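Cytokinesis protein 2 (Saccharomyces cerevisiae, PDB 4WPE) forms a double ring with the septins and later a ring-like structure with the medial actin ring, and mediates cytoskeletal rearrangements required for cytokinesis. Local coordinates at residues G127-L132 against H210-L215; M134-K139 against A203-W208. All coordinates share one frame; numbering follows the deposited sequence.

Contact 1 of 2, residues G127-L132 against H210-L215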
loop_
_atom_site.group_PDB
_atom_site.type_symbol
_atom_site.label_atom_id
_atom_site.label_comp_id
_atom_site.label_asym_id
_atom_site.label_seq_id
_atom_site.Cartn_x
_atom_site.Cartn_y
_atom_site.Cartn_z
ATOM N N GLY A 127 -1.420 -30.466 -33.145
ATOM C CA GLY A 127 -1.426 -30.674 -34.580
ATOM C C GLY A 127 -0.854 -32.033 -34.927
ATOM O O GLY A 127 -1.430 -32.778 -35.721
ATOM N N LYS A 128 0.287 -32.352 -34.321
ATOM C CA LYS A 128 0.934 -33.645 -34.515
ATOM C C LYS A 128 0.033 -34.778 -34.057
ATOM O O LYS A 128 -0.036 -35.822 -34.703
ATOM C CB LYS A 128 2.259 -33.701 -33.762
ATOM C CG LYS A 128 3.054 -34.974 -33.980
ATOM C CD LYS A 128 4.452 -34.821 -33.402
ATOM C CE LYS A 128 5.241 -36.114 -33.463
ATOM N NZ LYS A 128 6.622 -35.913 -32.936
ATOM N N ILE A 129 -0.661 -34.573 -32.941
ATOM C CA ILE A 129 -1.598 -35.575 -32.457
ATOM C C ILE A 129 -2.707 -35.793 -33.487
ATOM O O ILE A 129 -2.850 -36.896 -34.010
ATOM C CB ILE A 129 -2.209 -35.188 -31.102
ATOM C CG1 ILE A 129 -1.113 -35.090 -30.037
ATOM C CG2 ILE A 129 -3.246 -36.209 -30.686
ATOM C CD1 ILE A 129 -0.704 -36.420 -29.442
ATOM N N GLU A 130 -3.453 -34.735 -33.802
ATOM C CA GLU A 130 -4.573 -34.812 -34.747
ATOM C C GLU A 130 -4.183 -35.481 -36.060
ATOM O O GLU A 130 -4.918 -36.322 -36.568
ATOM C CB GLU A 130 -5.136 -33.413 -35.029
ATOM N N ARG A 131 -3.024 -35.115 -36.599
ATOM C CA ARG A 131 -2.545 -35.703 -37.843
ATOM C C ARG A 131 -2.358 -37.218 -37.719
ATOM O O ARG A 131 -2.708 -37.966 -38.636
ATOM C CB ARG A 131 -1.233 -35.042 -38.276
ATOM N N LEU A 132 -1.824 -37.671 -36.587
ATOM C CA LEU A 132 -1.541 -39.096 -36.407
ATOM C C LEU A 132 -2.807 -39.951 -36.256
ATOM O O LEU A 132 -2.951 -40.950 -36.940
ATOM C CB LEU A 132 -0.603 -39.317 -35.209
ATOM C CG LEU A 132 0.870 -38.914 -35.368
ATOM C CD1 LEU A 132 1.682 -39.326 -34.150
ATOM C CD2 LEU A 132 1.467 -39.511 -36.624
ATOM N N HIS A 210 3.480 -46.467 -30.428
ATOM C CA HIS A 210 4.867 -46.039 -30.316
ATOM C C HIS A 210 4.953 -44.531 -30.073
ATOM O O HIS A 210 5.697 -44.076 -29.204
ATOM C CB HIS A 210 5.641 -46.429 -31.579
ATOM C CG HIS A 210 7.024 -45.859 -31.648
ATOM N ND1 HIS A 210 8.118 -46.487 -31.094
ATOM C CD2 HIS A 210 7.492 -44.723 -32.219
ATOM C CE1 HIS A 210 9.199 -45.760 -31.312
ATOM N NE2 HIS A 210 8.846 -44.685 -31.992
ATOM N N GLU A 211 4.174 -43.764 -30.830
ATOM C CA GLU A 211 4.205 -42.308 -30.724
ATOM C C GLU A 211 3.543 -41.796 -29.452
ATOM O O GLU A 211 4.108 -40.954 -28.755
ATOM C CB GLU A 211 3.536 -41.667 -31.942
ATOM C CG GLU A 211 4.365 -41.717 -33.219
ATOM C CD GLU A 211 5.616 -40.854 -33.155
ATOM O OE1 GLU A 211 5.613 -39.755 -33.751
ATOM O OE2 GLU A 211 6.609 -41.278 -32.522
ATOM N N TRP A 212 2.348 -42.297 -29.149
ATOM C CA TRP A 212 1.600 -41.814 -27.986
ATOM C C TRP A 212 2.333 -42.089 -26.676
ATOM O O TRP A 212 2.146 -41.378 -25.690
ATOM C CB TRP A 212 0.204 -42.439 -27.935
ATOM C CG TRP A 212 -0.581 -41.993 -26.740
ATOM C CD1 TRP A 212 -0.993 -42.764 -25.693
ATOM C CD2 TRP A 212 -1.020 -40.660 -26.454
ATOM N NE1 TRP A 212 -1.677 -41.997 -24.780
ATOM C CE2 TRP A 212 -1.706 -40.701 -25.224
ATOM C CE3 TRP A 212 -0.906 -39.438 -27.122
ATOM C CZ2 TRP A 212 -2.276 -39.568 -24.650
ATOM C CZ3 TRP A 212 -1.471 -38.312 -26.549
ATOM C CH2 TRP A 212 -2.148 -38.386 -25.326
ATOM N N ALA A 213 3.167 -43.122 -26.669
ATOM C CA ALA A 213 3.986 -43.430 -25.506
ATOM C C ALA A 213 4.975 -42.299 -25.252
ATOM O O ALA A 213 5.397 -42.069 -24.119
ATOM C CB ALA A 213 4.721 -44.750 -25.705
ATOM N N GLN A 214 5.332 -41.596 -26.323
ATOM C CA GLN A 214 6.296 -40.509 -26.257
ATOM C C GLN A 214 5.622 -39.153 -26.085
ATOM O O GLN A 214 6.092 -38.312 -25.321
ATOM C CB GLN A 214 7.162 -40.487 -27.517
ATOM C CG GLN A 214 8.153 -41.634 -27.619
ATOM C CD GLN A 214 9.065 -41.501 -28.822
ATOM O OE1 GLN A 214 8.668 -40.971 -29.861
ATOM N NE2 GLN A 214 10.297 -41.979 -28.687
ATOM N N LEU A 215 4.524 -38.942 -26.800
ATOM C CA LEU A 215 3.881 -37.633 -26.818
ATOM C C LEU A 215 3.099 -37.360 -25.535
ATOM O O LEU A 215 2.901 -36.205 -25.156
ATOM C CB LEU A 215 2.972 -37.501 -28.044
ATOM C CG LEU A 215 3.666 -37.031 -29.331
ATOM C CD1 LEU A 215 4.797 -37.958 -29.757
ATOM C CD2 LEU A 215 2.665 -36.868 -30.461
#
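Leu215 and Ile129 form the apolar centre of this contact between helices 76-162 and 170-259, two long antiparallel arms of the F-BAR helical bundle. The short segments run at 162° to each other, with axes 11.6 Å apart, so side chains bridge the gap. Their side chains lie alongside each other, pointing opposite ways, and Ile129 CD1 touches Leu215 CD2 at 3.5 Å. With chi1 at -62°, Ile129 holds CG1 beside its backbone N, and this branch carries CD1 across to the facing helix. The same methyl also lies in the plane of the Trp212 indole, at the edge of its six-membered ring, with CZ3 3.5 Å away. Val23 and Leu27 of helix 21-35 pack on Ile129 as well, and Trp16 meets the Trp212 ring edge-to-face, so helix 21-35 and Trp16 just before it pack against this apolar side. On a more polar flank, Lys128 runs out extended and crosses Leu215 at about a right angle, its CD 4.0 Å from CD2 of Leu215. Its amino group nears Glu211 without forming a salt bridge: NZ stays 4.1 Å from OE1, an attraction that is probably modest at this exposed position. Glu211, bent at chi2, also presents its aliphatic part to Leu132, whose CD1 sits 3.7 Å from both CB and CG of the glutamate.

Contact 2 of 2, residues M134-K139 against A203-W208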
loop_
_atom_site.group_PDB
_atom_site.type_symbol
_atom_site.label_atom_id
_atom_site.label_comp_id
_atom_site.label_asym_id
_atom_site.label_seq_id
_atom_site.Cartn_x
_atom_site.Cartn_y
_atom_site.Cartn_z
HETATM N N MSE A 134 -5.753 -39.271 -37.203
HETATM C CA MSE A 134 -6.514 -39.243 -38.440
HETATM C C MSE A 134 -6.004 -40.330 -39.381
HETATM O O MSE A 134 -6.771 -40.893 -40.167
HETATM C CB MSE A 134 -6.417 -37.872 -39.086
HETATM C CG MSE A 134 -7.357 -36.831 -38.493
HETATM SE SE MSE A 134 -9.205 -37.450 -38.405
HETATM C CE MSE A 134 -9.305 -37.826 -36.496
ATOM N N ASP A 135 -4.708 -40.627 -39.287
ATOM C CA ASP A 135 -4.110 -41.664 -40.120
ATOM C C ASP A 135 -4.708 -43.031 -39.791
ATOM O O ASP A 135 -4.835 -43.879 -40.669
ATOM C CB ASP A 135 -2.592 -41.687 -39.946
ATOM C CG ASP A 135 -1.899 -42.581 -40.957
ATOM O OD1 ASP A 135 -1.638 -42.111 -42.086
ATOM O OD2 ASP A 135 -1.617 -43.755 -40.629
ATOM N N LYS A 136 -5.078 -43.241 -38.531
ATOM C CA LYS A 136 -5.754 -44.473 -38.138
ATOM C C LYS A 136 -7.187 -44.475 -38.647
ATOM O O LYS A 136 -7.713 -45.511 -39.053
ATOM C CB LYS A 136 -5.754 -44.651 -36.619
ATOM C CG LYS A 136 -4.386 -44.822 -35.991
ATOM C CD LYS A 136 -4.487 -45.548 -34.654
ATOM C CE LYS A 136 -5.484 -44.878 -33.723
ATOM N NZ LYS A 136 -5.686 -45.665 -32.473
ATOM N N PHE A 137 -7.815 -43.305 -38.616
ATOM C CA PHE A 137 -9.201 -43.159 -39.043
ATOM C C PHE A 137 -9.354 -43.414 -40.540
ATOM O O PHE A 137 -10.139 -44.269 -40.955
ATOM C CB PHE A 137 -9.719 -41.764 -38.693
ATOM C CG PHE A 137 -11.197 -41.595 -38.901
ATOM C CD1 PHE A 137 -12.099 -42.055 -37.954
ATOM C CD2 PHE A 137 -11.684 -40.970 -40.038
ATOM C CE1 PHE A 137 -13.462 -41.900 -38.141
ATOM C CE2 PHE A 137 -13.046 -40.811 -40.231
ATOM C CZ PHE A 137 -13.935 -41.276 -39.281
ATOM N N ASN A 138 -8.598 -42.666 -41.341
ATOM C CA ASN A 138 -8.650 -42.782 -42.794
ATOM C C ASN A 138 -8.334 -44.196 -43.273
ATOM O O ASN A 138 -8.975 -44.709 -44.191
ATOM C CB ASN A 138 -7.683 -41.790 -43.446
ATOM C CG ASN A 138 -8.011 -40.352 -43.104
ATOM O OD1 ASN A 138 -7.134 -39.579 -42.710
ATOM N ND2 ASN A 138 -9.280 -39.984 -43.247
ATOM N N LYS A 139 -7.347 -44.819 -42.641
ATOM C CA LYS A 139 -6.948 -46.167 -43.006
ATOM C C LYS A 139 -8.002 -47.189 -42.593
ATOM O O LYS A 139 -8.223 -48.177 -43.295
ATOM C CB LYS A 139 -5.594 -46.508 -42.385
ATOM C CG LYS A 139 -4.433 -46.224 -43.317
ATOM C CD LYS A 139 -3.161 -45.916 -42.559
ATOM C CE LYS A 139 -2.072 -45.439 -43.505
ATOM N NZ LYS A 139 -0.839 -45.037 -42.773
ATOM N N ALA A 203 -0.100 -51.494 -39.005
ATOM C CA ALA A 203 1.163 -50.779 -38.864
ATOM C C ALA A 203 0.915 -49.400 -38.261
ATOM O O ALA A 203 1.643 -48.956 -37.373
ATOM C CB ALA A 203 1.861 -50.653 -40.204
ATOM N N SER A 204 -0.125 -48.734 -38.751
ATOM C CA SER A 204 -0.489 -47.408 -38.270
ATOM C C SER A 204 -0.967 -47.457 -36.823
ATOM O O SER A 204 -0.771 -46.508 -36.063
ATOM C CB SER A 204 -1.571 -46.797 -39.162
ATOM O OG SER A 204 -1.806 -45.443 -38.821
ATOM N N GLN A 205 -1.599 -48.565 -36.449
ATOM C CA GLN A 205 -2.006 -48.778 -35.065
ATOM C C GLN A 205 -0.773 -48.920 -34.181
ATOM O O GLN A 205 -0.740 -48.422 -33.055
ATOM C CB GLN A 205 -2.896 -50.018 -34.939
ATOM C CG GLN A 205 -4.341 -49.819 -35.384
ATOM C CD GLN A 205 -5.160 -51.105 -35.313
ATOM O OE1 GLN A 205 -4.662 -52.189 -35.617
ATOM N NE2 GLN A 205 -6.421 -50.985 -34.908
ATOM N N LYS A 206 0.241 -49.602 -34.704
ATOM C CA LYS A 206 1.465 -49.855 -33.955
ATOM C C LYS A 206 2.301 -48.587 -33.819
ATOM O O LYS A 206 2.964 -48.377 -32.804
ATOM C CB LYS A 206 2.284 -50.960 -34.629
ATOM N N PHE A 207 2.260 -47.747 -34.848
ATOM C CA PHE A 207 3.007 -46.497 -34.848
ATOM C C PHE A 207 2.414 -45.501 -33.859
ATOM O O PHE A 207 3.144 -44.745 -33.214
ATOM C CB PHE A 207 3.038 -45.887 -36.249
ATOM C CG PHE A 207 3.891 -44.652 -36.355
ATOM C CD1 PHE A 207 5.270 -44.732 -36.226
ATOM C CD2 PHE A 207 3.317 -43.413 -36.593
ATOM C CE1 PHE A 207 6.060 -43.598 -36.324
ATOM C CE2 PHE A 207 4.102 -42.276 -36.694
ATOM C CZ PHE A 207 5.474 -42.369 -36.560
ATOM N N TRP A 208 1.089 -45.501 -33.745
ATOM C CA TRP A 208 0.407 -44.615 -32.807
ATOM C C TRP A 208 0.776 -44.953 -31.372
ATOM O O TRP A 208 1.045 -44.063 -30.564
ATOM C CB TRP A 208 -1.107 -44.694 -32.981
ATOM C CG TRP A 208 -1.854 -44.137 -31.809
ATOM C CD1 TRP A 208 -2.496 -44.844 -30.837
ATOM C CD2 TRP A 208 -2.028 -42.754 -31.480
ATOM N NE1 TRP A 208 -3.065 -43.991 -29.926
ATOM C CE2 TRP A 208 -2.791 -42.700 -30.297
ATOM C CE3 TRP A 208 -1.615 -41.556 -32.071
ATOM C CZ2 TRP A 208 -3.149 -41.498 -29.693
ATOM C CZ3 TRP A 208 -1.972 -40.362 -31.469
ATOM C CH2 TRP A 208 -2.732 -40.342 -30.292
HETATM O O HOH W 1 -3.721 -48.166 -31.689
#
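Asp135 takes a hydrogen bond from Ser204 across two antiparallel helices of the F-BAR bundle; the segment axes are 9.4 Å apart at 165°. Ser204 OG donates to Asp135 OD2, modelled at 2.5 Å, a length not to be trusted closely at this resolution. With chi1 at -170°, Asp135 has its CG anti to the backbone N, which turns the carboxylate toward the serine. The same OD2 receives Lys139 NZ on its syn lone pair at 2.6 Å, a salt bridge one helical turn along. The Lys139 chain, extended beyond CG, runs past Ser204, with CD 3.9 Å from the serine CB. Lys136, next after Asp135 in the chain, reaches toward Trp208: its chain crosses the indole at about a right angle, CE lies over one face, and the bend at chi3 brings NZ into an off-centre cation-pi contact, 4.1 Å from the centroid of the five-membered ring. A water weakly held by Lys136 NZ, 3.3 Å away, donates to Gln205 O. A leucine in place of Lys136 would probably leave the Trp208 face without its cation and this water without its amino partner. Farther out, Trp208 meets the Trp212 ring with planes about 10° apart, while Lys136 NZ forms a long, weak ion pair with Asp20 OD2.

Both contacts join helix 76-162 to helix 170-259, and their centres lie about 10 Å apart. Along the chain the order is 127-132, 134-139, 203-208, 210-215, so both segments of contact 2 fall between those of contact 1, nearer the turn that links the two helices. They merge into one seam: Leu132 of contact 1 packs on Phe207 and Trp208 of contact 2, and the Ile129 CG2 branch reaches the far end of the Trp208 indole. The segment axes are closer at contact 2, whereas contact 1 adjoins helix 21-35. No residue of the other chain in the assembly touches either contact; both are packing within the hairpin of one F-BAR subunit, and probably help keep its two long helices side by side.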